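Local structure of breast cancer anti-estrogen resistance protein 1 (Mus musculus, 5W93) at residues A[87-92]-A[118-123]; A[27-32]-A[50-55]; A[9-14]-A[64-69]; A[40-45]-A[99-104]. The protein acts as a docking protein that coordinates tyrosine kinase signalling in cell adhesion and migration, and its C-terminal helical domain, described here, binds the LD1 motif of paxillin. The protein carries 2 engineered substitutions. All coordinates share one frame; numbering follows the deposited sequence.

Interaction 1. Residues A[87-92]-A[118-123]; sequences SDLLRG and KELGHS. Engineered in segment 87-92: Ser87 (natural residue Cys).
Leu89 reaches from helix 73-102 onto a patch of helix 107-135 formed by Glu119, Leu120 and Ser123. Its two methyl groups divide the work. CD2 rests against the carboxylate end of Glu119, 3.4 Å from Glu119 CD, with the glutamate's CG alongside; the two side chains cross at about a right angle, and the glutamate sits at the partly exposed margin. CD1 settles between the backbone of Leu120 and the side chain of Ser123, 3.6 Å from Ser123 OG. A small serine suits this place: its hydroxyl turns back to its own helix and donates to Glu119 O at 3.0 Å, an oxygen that also accepts from Ser123 N on the opposite face of its carbonyl plane.

One residue on, Leu90 brings CD2 to 4.0 Å from Leu120 CD2. With its CG anti to the backbone N (chi1 179°), Leu120 carries its branch toward the first helix, where CD1 also meets Leu89 CB at 4.1 Å. From helix 42-69, Ala56 touches both Leu90 and Leu120, and Val52 touches Leu120. The segments run antiparallel at 161°, the arrangement of neighbouring helices in an up-and-down four-helix bundle of the FAT-like kind.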
loop_
_atom_site.group_PDB
_atom_site.type_symbol
_atom_site.label_atom_id
_atom_site.label_comp_id
_atom_site.label_asym_id
_atom_site.label_seq_id
_atom_site.Cartn_x
_atom_site.Cartn_y
_atom_site.Cartn_z
ATOM N N SER A 87 -3.183 5.611 1.352
ATOM C CA SER A 87 -4.530 5.364 1.878
ATOM C C SER A 87 -5.587 5.499 0.788
ATOM O O SER A 87 -6.530 4.711 0.722
ATOM C CB SER A 87 -4.851 6.309 3.037
ATOM O OG SER A 87 -4.026 6.004 4.150
ATOM N N ASP A 88 -5.422 6.508 -0.054
ATOM C CA ASP A 88 -6.316 6.708 -1.198
ATOM C C ASP A 88 -6.288 5.502 -2.145
ATOM O O ASP A 88 -7.331 5.027 -2.602
ATOM C CB ASP A 88 -5.933 7.975 -1.952
ATOM C CG ASP A 88 -6.502 9.223 -1.312
ATOM O OD1 ASP A 88 -7.067 9.108 -0.204
ATOM O OD2 ASP A 88 -6.389 10.316 -1.911
ATOM N N LEU A 89 -5.089 5.009 -2.433
ATOM C CA LEU A 89 -4.930 3.859 -3.315
ATOM C C LEU A 89 -5.506 2.561 -2.717
ATOM O O LEU A 89 -6.070 1.733 -3.445
ATOM C CB LEU A 89 -3.465 3.672 -3.671
ATOM C CG LEU A 89 -2.807 4.787 -4.491
ATOM C CD1 LEU A 89 -1.307 4.533 -4.616
ATOM C CD2 LEU A 89 -3.456 4.912 -5.865
ATOM N N LEU A 90 -5.381 2.384 -1.403
ATOM C CA LEU A 90 -6.017 1.238 -0.748
ATOM C C LEU A 90 -7.535 1.263 -0.939
ATOM O O LEU A 90 -8.128 0.218 -1.192
ATOM C CB LEU A 90 -5.676 1.175 0.748
ATOM C CG LEU A 90 -4.199 0.922 1.100
ATOM C CD1 LEU A 90 -4.026 0.545 2.568
ATOM C CD2 LEU A 90 -3.616 -0.155 0.212
ATOM N N ARG A 91 -8.165 2.433 -0.815
ATOM C CA ARG A 91 -9.611 2.527 -1.065
ATOM C C ARG A 91 -9.927 2.226 -2.528
ATOM O O ARG A 91 -10.937 1.585 -2.833
ATOM C CB ARG A 91 -10.158 3.908 -0.681
ATOM C CG ARG A 91 -10.210 4.145 0.815
ATOM C CD ARG A 91 -10.890 5.464 1.159
ATOM N NE ARG A 91 -10.088 6.623 0.783
ATOM C CZ ARG A 91 -9.284 7.273 1.621
ATOM N NH1 ARG A 91 -9.182 6.872 2.879
ATOM N NH2 ARG A 91 -8.583 8.324 1.204
ATOM N N GLY A 92 -9.063 2.693 -3.422
ATOM C CA GLY A 92 -9.182 2.405 -4.839
ATOM C C GLY A 92 -9.100 0.911 -5.124
ATOM O O GLY A 92 -9.824 0.385 -5.981
ATOM N N LYS A 118 -0.838 -1.930 -9.368
ATOM C CA LYS A 118 0.452 -1.485 -9.935
ATOM C C LYS A 118 0.850 -0.102 -9.411
ATOM O O LYS A 118 2.001 0.127 -9.031
ATOM C CB LYS A 118 0.409 -1.419 -11.469
ATOM C CG LYS A 118 0.492 -2.731 -12.218
ATOM C CD LYS A 118 0.656 -2.444 -13.725
ATOM C CE LYS A 118 0.289 -3.644 -14.595
ATOM N NZ LYS A 118 -0.252 -3.211 -15.929
ATOM N N GLU A 119 -0.105 0.818 -9.411
ATOM C CA GLU A 119 0.134 2.171 -8.917
ATOM C C GLU A 119 0.524 2.165 -7.444
ATOM O O GLU A 119 1.394 2.931 -7.018
ATOM C CB GLU A 119 -1.104 3.045 -9.119
ATOM C CG GLU A 119 -0.911 4.467 -8.606
ATOM C CD GLU A 119 -2.072 5.386 -8.951
ATOM O OE1 GLU A 119 -3.123 4.879 -9.420
ATOM O OE2 GLU A 119 -1.935 6.610 -8.732
ATOM N N LEU A 120 -0.114 1.289 -6.671
ATOM C CA LEU A 120 0.270 1.099 -5.269
ATOM C C LEU A 120 1.707 0.616 -5.137
ATOM O O LEU A 120 2.473 1.167 -4.340
ATOM C CB LEU A 120 -0.673 0.115 -4.569
ATOM C CG LEU A 120 -0.308 -0.158 -3.098
ATOM C CD1 LEU A 120 -0.624 1.039 -2.209
ATOM C CD2 LEU A 120 -1.009 -1.413 -2.578
ATOM N N GLY A 121 2.080 -0.406 -5.905
ATOM C CA GLY A 121 3.460 -0.877 -5.914
ATOM C C GLY A 121 4.491 0.214 -6.190
ATOM O O GLY A 121 5.498 0.361 -5.478
ATOM N N HIS A 122 4.239 0.989 -7.237
ATOM C CA HIS A 122 5.095 2.107 -7.588
ATOM C C HIS A 122 5.162 3.161 -6.477
ATOM O O HIS A 122 6.243 3.646 -6.135
ATOM C CB HIS A 122 4.594 2.740 -8.893
ATOM C CG HIS A 122 4.786 4.214 -8.966
ATOM N ND1 HIS A 122 6.000 4.797 -9.291
ATOM C CD2 HIS A 122 3.925 5.244 -8.772
ATOM C CE1 HIS A 122 5.870 6.106 -9.296
ATOM N NE2 HIS A 122 4.617 6.406 -8.981
ATOM N N SER A 123 4.007 3.516 -5.921
ATOM C CA SER A 123 3.952 4.599 -4.948
ATOM C C SER A 123 4.621 4.198 -3.632
ATOM O O SER A 123 5.211 5.038 -2.953
ATOM C CB SER A 123 2.502 5.028 -4.695
ATOM O OG SER A 123 1.934 5.640 -5.843
#

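Interaction 2. Residues A[27-32]-A[50-55]; sequences DAVDAF and KFVILS
Val52 CG2 touches three residues of helix 5-37: Ala28, Val29 and Phe32. It lies 3.5 Å from Ala28 O, against the backbone rather than a side chain, and from the same position reaches Val29 CG2 at 4.2 Å and Phe32 CB at 3.9 Å. The valine's other methyl, CG1, stands anti to the backbone N (chi1 166°), which leaves CG2 for the neighbouring helix while CG1 meets Leu120 of helix 107-135. Beta-branching suits the site, because a single residue serves two helices.

Such closeness depends on Ala28. Its CB points at the other helix and touches Ser55 OG at 3.7 Å and Phe51 O at 3.9 Å; with so small a side chain at the crossing, the CA atoms of Ala28 and Val52 come within 5.2 Å and the segment axes within 8.5 Å. Both segments lie in the divergent helix-loop-helix region, and their helices are successive antiparallel members of the four-helix bundle. Ser55 is similarly compact, its OG lying near the carbonyl oxygens of Phe51 and Val52 in its own helix.

Away from the bundle interior the fit relaxes. Of its side chain, Phe51 brings just CB to Ala28, at 4.3 Å from Ala28 CB, while its ring leads outward and meets His48 edge-to-face. Phe32, by contrast, turns its ring inward onto Met113 and Val117 of helix 107-135.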
loop_
_atom_site.group_PDB
_atom_site.type_symbol
_atom_site.label_atom_id
_atom_site.label_comp_id
_atom_site.label_asym_id
_atom_site.label_seq_id
_atom_site.Cartn_x
_atom_site.Cartn_y
_atom_site.Cartn_z
ATOM N N ASP A 27 5.899 -9.588 -2.212
ATOM C CA ASP A 27 5.387 -10.951 -2.306
ATOM C C ASP A 27 3.863 -10.951 -2.504
ATOM O O ASP A 27 3.339 -11.754 -3.271
ATOM C CB ASP A 27 5.756 -11.770 -1.068
ATOM C CG ASP A 27 7.247 -12.077 -0.988
ATOM O OD1 ASP A 27 7.942 -11.940 -2.022
ATOM O OD2 ASP A 27 7.717 -12.457 0.101
ATOM N N ALA A 28 3.150 -10.055 -1.824
ATOM C CA ALA A 28 1.679 -10.049 -1.931
ATOM C C ALA A 28 1.211 -9.508 -3.284
ATOM O O ALA A 28 0.244 -10.013 -3.872
ATOM C CB ALA A 28 1.053 -9.237 -0.788
ATOM N N VAL A 29 1.883 -8.469 -3.768
ATOM C CA VAL A 29 1.576 -7.906 -5.080
ATOM C C VAL A 29 1.896 -8.892 -6.218
ATOM O O VAL A 29 1.095 -9.053 -7.133
ATOM C CB VAL A 29 2.334 -6.588 -5.299
ATOM C CG1 VAL A 29 2.224 -6.129 -6.735
ATOM C CG2 VAL A 29 1.793 -5.514 -4.353
ATOM N N ASP A 30 3.056 -9.542 -6.145
ATOM C CA ASP A 30 3.427 -10.599 -7.086
ATOM C C ASP A 30 2.378 -11.702 -7.143
ATOM O O ASP A 30 1.978 -12.135 -8.219
ATOM C CB ASP A 30 4.769 -11.238 -6.698
ATOM C CG ASP A 30 5.963 -10.349 -6.988
ATOM O OD1 ASP A 30 5.811 -9.334 -7.700
ATOM O OD2 ASP A 30 7.069 -10.695 -6.500
ATOM N N ALA A 31 1.957 -12.168 -5.967
ATOM C CA ALA A 31 0.979 -13.239 -5.874
ATOM C C ALA A 31 -0.344 -12.774 -6.476
ATOM O O ALA A 31 -1.024 -13.540 -7.162
ATOM C CB ALA A 31 0.793 -13.680 -4.432
ATOM N N PHE A 32 -0.700 -11.514 -6.220
ATOM C CA PHE A 32 -1.915 -10.942 -6.782
ATOM C C PHE A 32 -1.847 -10.921 -8.317
ATOM O O PHE A 32 -2.786 -11.352 -8.982
ATOM C CB PHE A 32 -2.170 -9.526 -6.242
ATOM C CG PHE A 32 -3.296 -8.808 -6.951
ATOM C CD1 PHE A 32 -4.614 -8.974 -6.538
ATOM C CD2 PHE A 32 -3.036 -7.980 -8.027
ATOM C CE1 PHE A 32 -5.651 -8.320 -7.207
ATOM C CE2 PHE A 32 -4.067 -7.333 -8.691
ATOM C CZ PHE A 32 -5.368 -7.508 -8.280
ATOM N N LYS A 50 -7.010 -8.557 -0.526
ATOM C CA LYS A 50 -6.929 -8.310 0.906
ATOM C C LYS A 50 -5.489 -8.448 1.412
ATOM O O LYS A 50 -5.076 -7.700 2.293
ATOM C CB LYS A 50 -7.859 -9.252 1.668
ATOM C CG LYS A 50 -9.337 -8.936 1.421
ATOM C CD LYS A 50 -10.223 -9.675 2.407
ATOM C CE LYS A 50 -10.440 -11.096 1.980
ATOM N NZ LYS A 50 -11.851 -11.527 2.266
ATOM N N PHE A 51 -4.729 -9.394 0.865
ATOM C CA PHE A 51 -3.329 -9.574 1.290
ATOM C C PHE A 51 -2.491 -8.340 0.916
ATOM O O PHE A 51 -1.616 -7.887 1.680
ATOM C CB PHE A 51 -2.694 -10.824 0.646
ATOM C CG PHE A 51 -3.422 -12.120 0.922
ATOM C CD1 PHE A 51 -4.184 -12.292 2.075
ATOM C CD2 PHE A 51 -3.319 -13.182 0.027
ATOM C CE1 PHE A 51 -4.836 -13.491 2.332
ATOM C CE2 PHE A 51 -3.983 -14.393 0.282
ATOM C CZ PHE A 51 -4.733 -14.539 1.432
ATOM N N VAL A 52 -2.757 -7.803 -0.274
ATOM C CA VAL A 52 -2.064 -6.595 -0.732
ATOM C C VAL A 52 -2.377 -5.406 0.178
ATOM O O VAL A 52 -1.488 -4.658 0.580
ATOM C CB VAL A 52 -2.448 -6.244 -2.186
ATOM C CG1 VAL A 52 -2.007 -4.839 -2.528
ATOM C CG2 VAL A 52 -1.814 -7.251 -3.149
ATOM N N ILE A 53 -3.656 -5.253 0.504
ATOM C CA ILE A 53 -4.126 -4.156 1.336
ATOM C C ILE A 53 -3.536 -4.243 2.747
ATOM O O ILE A 53 -3.006 -3.273 3.286
ATOM C CB ILE A 53 -5.675 -4.168 1.412
ATOM C CG1 ILE A 53 -6.255 -3.805 0.046
ATOM C CG2 ILE A 53 -6.183 -3.208 2.473
ATOM C CD1 ILE A 53 -7.756 -4.136 -0.084
ATOM N N LEU A 54 -3.633 -5.415 3.346
ATOM C CA LEU A 54 -3.084 -5.602 4.676
ATOM C C LEU A 54 -1.579 -5.298 4.740
ATOM O O LEU A 54 -1.115 -4.614 5.649
ATOM C CB LEU A 54 -3.397 -7.024 5.127
ATOM C CG LEU A 54 -2.477 -7.913 5.937
ATOM C CD1 LEU A 54 -2.426 -7.449 7.386
ATOM C CD2 LEU A 54 -3.078 -9.295 5.824
ATOM N N SER A 55 -0.825 -5.768 3.758
ATOM C CA SER A 55 0.625 -5.592 3.787
ATOM C C SER A 55 1.027 -4.134 3.462
ATOM O O SER A 55 1.931 -3.586 4.094
ATOM C CB SER A 55 1.295 -6.588 2.830
ATOM O OG SER A 55 0.951 -6.322 1.474
#

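Interaction 3. Residues A[9-14]-A[64-69]; sequences QLLLFY and DTLSRQ
Leu66 thrusts its branched end between Leu10, Leu11 and Tyr14 of the first helix, its methyls sharing neighbours. CD2 lies chiefly on Leu10, 3.6 Å from Leu10 CG, the two leucines sliding past one another in opposite directions. CD1 lies chiefly on Leu11, whose CD2 is 3.9 Å from it, the side chains crossing at about a right angle. An unusual first torsion, chi1 -108°, well away from a staggered value, turns the isobutyl end toward the first helix.

Tyr14, its CG anti to the carbonyl carbon (chi1 -83°), passes alongside Leu66, with CB 3.9 Å from Leu66 CG. Its ring continues to Thr65, crossing it at about a right angle, where Tyr14 OH stands 3.4 Å from Thr65 CG2. That methyl faces the tyrosine while OG1 bonds to Phe61 O in its own helix; a threonine can thus offer carbon to its neighbour and keep its hydroxyl satisfied. Leu10 also sets CD2 3.9 Å from Gln69 CB.

Leu11 and Leu66 are buried, extending to Val75 and Leu134, and to Val79 and Leu131, respectively. Leu10, Tyr14 and Thr65 are partly exposed, and Gln69 is at the exposed margin. The segments run almost exactly antiparallel, at 178°, as in an antiparallel four-helix bundle near its end.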
loop_
_atom_site.group_PDB
_atom_site.type_symbol
_atom_site.label_atom_id
_atom_site.label_comp_id
_atom_site.label_asym_id
_atom_site.label_seq_id
_atom_site.Cartn_x
_atom_site.Cartn_y
_atom_site.Cartn_z
ATOM N N GLN A 9 17.528 9.870 13.332
ATOM C CA GLN A 9 17.445 8.554 13.951
ATOM C C GLN A 9 16.083 7.906 13.703
ATOM O O GLN A 9 15.986 6.716 13.417
ATOM C CB GLN A 9 17.723 8.670 15.446
ATOM C CG GLN A 9 19.172 9.047 15.722
ATOM C CD GLN A 9 20.104 8.033 15.099
ATOM O OE1 GLN A 9 20.084 6.855 15.469
ATOM N NE2 GLN A 9 20.902 8.470 14.121
ATOM N N LEU A 10 15.035 8.705 13.823
ATOM C CA LEU A 10 13.697 8.212 13.566
ATOM C C LEU A 10 13.577 7.718 12.114
ATOM O O LEU A 10 13.029 6.645 11.843
ATOM C CB LEU A 10 12.694 9.320 13.859
ATOM C CG LEU A 10 11.229 8.964 14.014
ATOM C CD1 LEU A 10 11.039 7.996 15.177
ATOM C CD2 LEU A 10 10.441 10.249 14.222
ATOM N N LEU A 11 14.111 8.508 11.187
ATOM C CA LEU A 11 14.001 8.190 9.772
ATOM C C LEU A 11 14.800 6.937 9.423
ATOM O O LEU A 11 14.307 6.090 8.686
ATOM C CB LEU A 11 14.455 9.374 8.913
ATOM C CG LEU A 11 13.488 10.561 8.841
ATOM C CD1 LEU A 11 14.138 11.781 8.197
ATOM C CD2 LEU A 11 12.226 10.169 8.060
ATOM N N LEU A 12 16.025 6.815 9.945
ATOM C CA LEU A 12 16.835 5.630 9.664
ATOM C C LEU A 12 16.159 4.376 10.195
ATOM O O LEU A 12 16.131 3.349 9.521
ATOM C CB LEU A 12 18.243 5.750 10.267
ATOM C CG LEU A 12 19.182 6.735 9.576
ATOM C CD1 LEU A 12 20.481 6.889 10.385
ATOM C CD2 LEU A 12 19.468 6.283 8.143
ATOM N N PHE A 13 15.611 4.468 11.403
ATOM C CA PHE A 13 14.883 3.357 11.991
ATOM C C PHE A 13 13.665 2.948 11.128
ATOM O O PHE A 13 13.481 1.772 10.807
ATOM C CB PHE A 13 14.416 3.719 13.400
ATOM C CG PHE A 13 13.683 2.609 14.087
ATOM C CD1 PHE A 13 14.386 1.567 14.683
ATOM C CD2 PHE A 13 12.302 2.608 14.154
ATOM C CE1 PHE A 13 13.723 0.542 15.314
ATOM C CE2 PHE A 13 11.628 1.580 14.781
ATOM C CZ PHE A 13 12.345 0.543 15.361
ATOM N N TYR A 14 12.826 3.905 10.763
ATOM C CA TYR A 14 11.624 3.517 10.028
ATOM C C TYR A 14 11.904 3.197 8.559
ATOM O O TYR A 14 11.131 2.468 7.936
ATOM C CB TYR A 14 10.528 4.575 10.183
ATOM C CG TYR A 14 9.812 4.329 11.492
ATOM C CD1 TYR A 14 8.976 3.232 11.644
ATOM C CD2 TYR A 14 10.033 5.137 12.594
ATOM C CE1 TYR A 14 8.344 2.972 12.851
ATOM C CE2 TYR A 14 9.410 4.881 13.813
ATOM C CZ TYR A 14 8.571 3.801 13.934
ATOM O OH TYR A 14 7.946 3.556 15.144
ATOM N N ASP A 64 2.205 7.198 9.166
ATOM C CA ASP A 64 1.418 7.848 10.208
ATOM C C ASP A 64 2.229 8.078 11.493
ATOM O O ASP A 64 2.199 9.152 12.100
ATOM C CB ASP A 64 0.196 6.997 10.517
ATOM C CG ASP A 64 -0.857 7.762 11.260
ATOM O OD1 ASP A 64 -1.562 8.563 10.617
ATOM O OD2 ASP A 64 -0.973 7.557 12.481
ATOM N N THR A 65 2.936 7.037 11.898
ATOM C CA THR A 65 3.774 7.058 13.091
ATOM C C THR A 65 4.918 8.056 12.941
ATOM O O THR A 65 5.189 8.848 13.842
ATOM C CB THR A 65 4.351 5.665 13.371
ATOM O OG1 THR A 65 3.284 4.753 13.626
ATOM C CG2 THR A 65 5.301 5.682 14.587
ATOM N N LEU A 66 5.580 8.013 11.790
ATOM C CA LEU A 66 6.661 8.943 11.473
ATOM C C LEU A 66 6.213 10.402 11.445
ATOM O O LEU A 66 6.869 11.272 12.013
ATOM C CB LEU A 66 7.256 8.598 10.115
ATOM C CG LEU A 66 8.619 7.964 10.012
ATOM C CD1 LEU A 66 8.983 7.978 8.551
ATOM C CD2 LEU A 66 9.626 8.748 10.853
ATOM N N SER A 67 5.112 10.662 10.744
ATOM C CA SER A 67 4.604 12.020 10.556
ATOM C C SER A 67 4.197 12.660 11.869
ATOM O O SER A 67 4.339 13.867 12.053
ATOM C CB SER A 67 3.402 12.027 9.604
ATOM O OG SER A 67 2.247 11.491 10.228
ATOM N N ARG A 68 3.686 11.847 12.784
ATOM C CA ARG A 68 3.234 12.376 14.056
ATOM C C ARG A 68 4.397 12.803 14.952
ATOM O O ARG A 68 4.242 13.675 15.801
ATOM C CB ARG A 68 2.371 11.348 14.774
ATOM C CG ARG A 68 0.964 11.257 14.203
ATOM C CD ARG A 68 -0.011 10.746 15.239
ATOM N NE ARG A 68 0.027 9.296 15.377
ATOM C CZ ARG A 68 -0.479 8.631 16.413
ATOM N NH1 ARG A 68 -1.042 9.284 17.425
ATOM N NH2 ARG A 68 -0.408 7.309 16.447
ATOM N N GLN A 69 5.560 12.196 14.743
ATOM C CA GLN A 69 6.685 12.373 15.658
ATOM C C GLN A 69 7.874 13.127 15.069
ATOM O O GLN A 69 8.820 13.468 15.783
ATOM C CB GLN A 69 7.165 11.009 16.145
ATOM C CG GLN A 69 6.143 10.248 16.942
ATOM C CD GLN A 69 6.683 8.912 17.364
ATOM O OE1 GLN A 69 6.569 7.925 16.635
ATOM N NE2 GLN A 69 7.308 8.875 18.528
#

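Interaction 4. Residues A[40-45]-A[99-104]; sequences QPPKIF and AAALQY
Pro42 and Tyr104 make the central contact, a CH-pi interaction in which the proline's CD sits over the middle of the tyrosine ring. CD is 3.4 Å from the centroid of the Tyr104 ring and only 7° off its normal, so the approach is almost straight down onto the face. The proline CG lies nearer the root of the ring, 3.6 Å from Tyr104 CG. Pro42 takes the face, and Pro41 adds a contact near the hydroxyl, its CA 3.6 Å from Tyr104 OH.

Phe45 completes this first shell from the inner side. The edge of its ring meets Ala100 O, Ala101 N and Tyr104 CD1, the last 3.9 Å from Phe45 CE2. Phe45 CZ also lies 3.9 Å from Ala100 CB. Alanines suit these positions, since a short side chain lets the phenylalanine come close to the helix. Ala101 CB in turn touches Pro42 CB at 4.1 Å.

Behind these groups, the N-terminal turn of helix 42-69 meets the C-terminal end of helix 73-102 at one end of the bundle. Pro41 occupies the N-cap of helix 42-69, and its carbonyl oxygen accepts from both Ile44 N and Phe45 N, holding the first turn together. Phe45 takes the crowded position between its backbone N and carbonyl carbon (chi1 71°), which brings its ring back over Pro42 CA. Tyr104 N bonds to Ala101 O, and with CG anti to the backbone N (chi1 -173°) the ring extends to the prolines. Met113 of helix 107-135 touches both Phe45 and Ala100.

No hydrogen bond joins the two segments; their cohesion comes probably from dispersion, with one CH-pi contact from Pro42 CD.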
loop_
_atom_site.group_PDB
_atom_site.type_symbol
_atom_site.label_atom_id
_atom_site.label_comp_id
_atom_site.label_asym_id
_atom_site.label_seq_id
_atom_site.Cartn_x
_atom_site.Cartn_y
_atom_site.Cartn_z
ATOM N N GLN A 40 -7.651 -16.479 -12.362
ATOM C CA GLN A 40 -8.298 -17.015 -11.165
ATOM C C GLN A 40 -9.618 -16.284 -10.912
ATOM O O GLN A 40 -9.744 -15.107 -11.240
ATOM C CB GLN A 40 -7.374 -16.900 -9.947
ATOM C CG GLN A 40 -6.125 -17.775 -10.049
ATOM C CD GLN A 40 -6.477 -19.231 -10.294
ATOM O OE1 GLN A 40 -7.200 -19.843 -9.514
ATOM N NE2 GLN A 40 -5.984 -19.785 -11.399
ATOM N N PRO A 41 -10.610 -16.985 -10.329
ATOM C CA PRO A 41 -11.938 -16.418 -10.050
ATOM C C PRO A 41 -11.924 -15.499 -8.818
ATOM O O PRO A 41 -10.901 -15.466 -8.111
ATOM C CB PRO A 41 -12.802 -17.669 -9.812
ATOM C CG PRO A 41 -11.854 -18.687 -9.303
ATOM C CD PRO A 41 -10.543 -18.422 -10.010
ATOM N N PRO A 42 -13.030 -14.768 -8.558
ATOM C CA PRO A 42 -13.064 -13.859 -7.406
ATOM C C PRO A 42 -12.703 -14.478 -6.054
ATOM O O PRO A 42 -12.097 -13.771 -5.255
ATOM C CB PRO A 42 -14.521 -13.362 -7.401
ATOM C CG PRO A 42 -14.885 -13.347 -8.888
ATOM C CD PRO A 42 -14.242 -14.627 -9.399
ATOM N N LYS A 43 -13.035 -15.738 -5.784
ATOM C CA LYS A 43 -12.729 -16.278 -4.460
ATOM C C LYS A 43 -11.223 -16.277 -4.222
ATOM O O LYS A 43 -10.782 -16.234 -3.075
ATOM C CB LYS A 43 -13.295 -17.694 -4.265
ATOM C CG LYS A 43 -12.771 -18.756 -5.212
ATOM C CD LYS A 43 -13.472 -20.078 -4.869
ATOM C CE LYS A 43 -12.671 -21.294 -5.267
ATOM N NZ LYS A 43 -13.294 -22.540 -4.714
ATOM N N ILE A 44 -10.459 -16.304 -5.313
ATOM C CA ILE A 44 -9.004 -16.233 -5.257
ATOM C C ILE A 44 -8.463 -14.790 -5.332
ATOM O O ILE A 44 -7.679 -14.388 -4.470
ATOM C CB ILE A 44 -8.357 -17.062 -6.392
ATOM C CG1 ILE A 44 -8.809 -18.527 -6.327
ATOM C CG2 ILE A 44 -6.829 -16.940 -6.343
ATOM C CD1 ILE A 44 -8.449 -19.241 -5.030
ATOM N N PHE A 45 -8.849 -14.000 -6.336
ATOM C CA PHE A 45 -8.183 -12.695 -6.466
ATOM C C PHE A 45 -8.650 -11.683 -5.407
ATOM O O PHE A 45 -7.882 -10.779 -5.048
ATOM C CB PHE A 45 -8.289 -12.129 -7.899
ATOM C CG PHE A 45 -9.672 -11.642 -8.331
ATOM C CD1 PHE A 45 -10.216 -10.477 -7.818
ATOM C CD2 PHE A 45 -10.361 -12.304 -9.342
ATOM C CE1 PHE A 45 -11.456 -10.014 -8.237
ATOM C CE2 PHE A 45 -11.586 -11.846 -9.783
ATOM C CZ PHE A 45 -12.143 -10.705 -9.228
ATOM N N ALA A 99 -15.656 -4.274 -7.807
ATOM C CA ALA A 99 -16.219 -4.122 -9.155
ATOM C C ALA A 99 -15.809 -5.285 -10.085
ATOM O O ALA A 99 -16.618 -5.771 -10.883
ATOM C CB ALA A 99 -15.798 -2.803 -9.741
ATOM N N ALA A 100 -14.559 -5.729 -9.982
ATOM C CA ALA A 100 -14.084 -6.878 -10.752
ATOM C C ALA A 100 -14.805 -8.175 -10.370
ATOM O O ALA A 100 -14.968 -9.073 -11.201
ATOM C CB ALA A 100 -12.553 -7.049 -10.577
ATOM N N ALA A 101 -15.219 -8.274 -9.112
ATOM C CA ALA A 101 -15.950 -9.440 -8.632
ATOM C C ALA A 101 -17.408 -9.369 -9.073
ATOM O O ALA A 101 -17.954 -10.337 -9.590
ATOM C CB ALA A 101 -15.866 -9.551 -7.116
ATOM N N LEU A 102 -18.030 -8.220 -8.855
ATOM C CA LEU A 102 -19.430 -8.034 -9.223
ATOM C C LEU A 102 -19.662 -8.227 -10.720
ATOM O O LEU A 102 -20.737 -8.684 -11.142
ATOM C CB LEU A 102 -19.911 -6.648 -8.809
ATOM C CG LEU A 102 -20.064 -6.391 -7.319
ATOM C CD1 LEU A 102 -20.402 -4.937 -7.077
ATOM C CD2 LEU A 102 -21.153 -7.298 -6.744
ATOM N N GLN A 103 -18.662 -7.877 -11.524
ATOM C CA GLN A 103 -18.813 -7.924 -12.970
ATOM C C GLN A 103 -18.070 -9.108 -13.578
ATOM O O GLN A 103 -17.898 -9.177 -14.793
ATOM C CB GLN A 103 -18.323 -6.616 -13.592
ATOM C CG GLN A 103 -19.026 -5.380 -13.053
ATOM C CD GLN A 103 -18.336 -4.087 -13.468
ATOM O OE1 GLN A 103 -17.688 -4.024 -14.510
ATOM N NE2 GLN A 103 -18.467 -3.054 -12.647
ATOM N N TYR A 104 -17.627 -10.036 -12.737
ATOM C CA TYR A 104 -16.848 -11.180 -13.209
ATOM C C TYR A 104 -17.664 -12.069 -14.164
ATOM O O TYR A 104 -18.841 -12.325 -13.920
ATOM C CB TYR A 104 -16.347 -12.007 -12.018
ATOM C CG TYR A 104 -15.405 -13.112 -12.420
ATOM C CD1 TYR A 104 -14.056 -12.854 -12.635
ATOM C CD2 TYR A 104 -15.857 -14.414 -12.583
ATOM C CE1 TYR A 104 -13.181 -13.858 -13.011
ATOM C CE2 TYR A 104 -14.986 -15.428 -12.960
ATOM C CZ TYR A 104 -13.653 -15.141 -13.176
ATOM O OH TYR A 104 -12.784 -16.142 -13.545
#

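The four contacts are spread along one antiparallel four-helix bundle. Interactions 1 and 2, with centres 12 Å apart, meet in the interior, where Leu120 CD2 lies 3.6 Å from Val52 CG1. Interaction 4, at one end, adjoins interaction 2 through Phe32 CE1 and Phe45 O, 4.0 Å apart. Interaction 3 ties the same two helices as interaction 2 but lies about 24 Å from it, centre to centre, and about 37 Å from interaction 4. The segments of interactions 1, 2 and 3 carry residues facing the bound peptide: Arg91 forms a salt bridge with it, Lys50 bonds to its backbone, and Ile53 and Asp64 pack on it. Leu90 serves both its helix contact and the peptide.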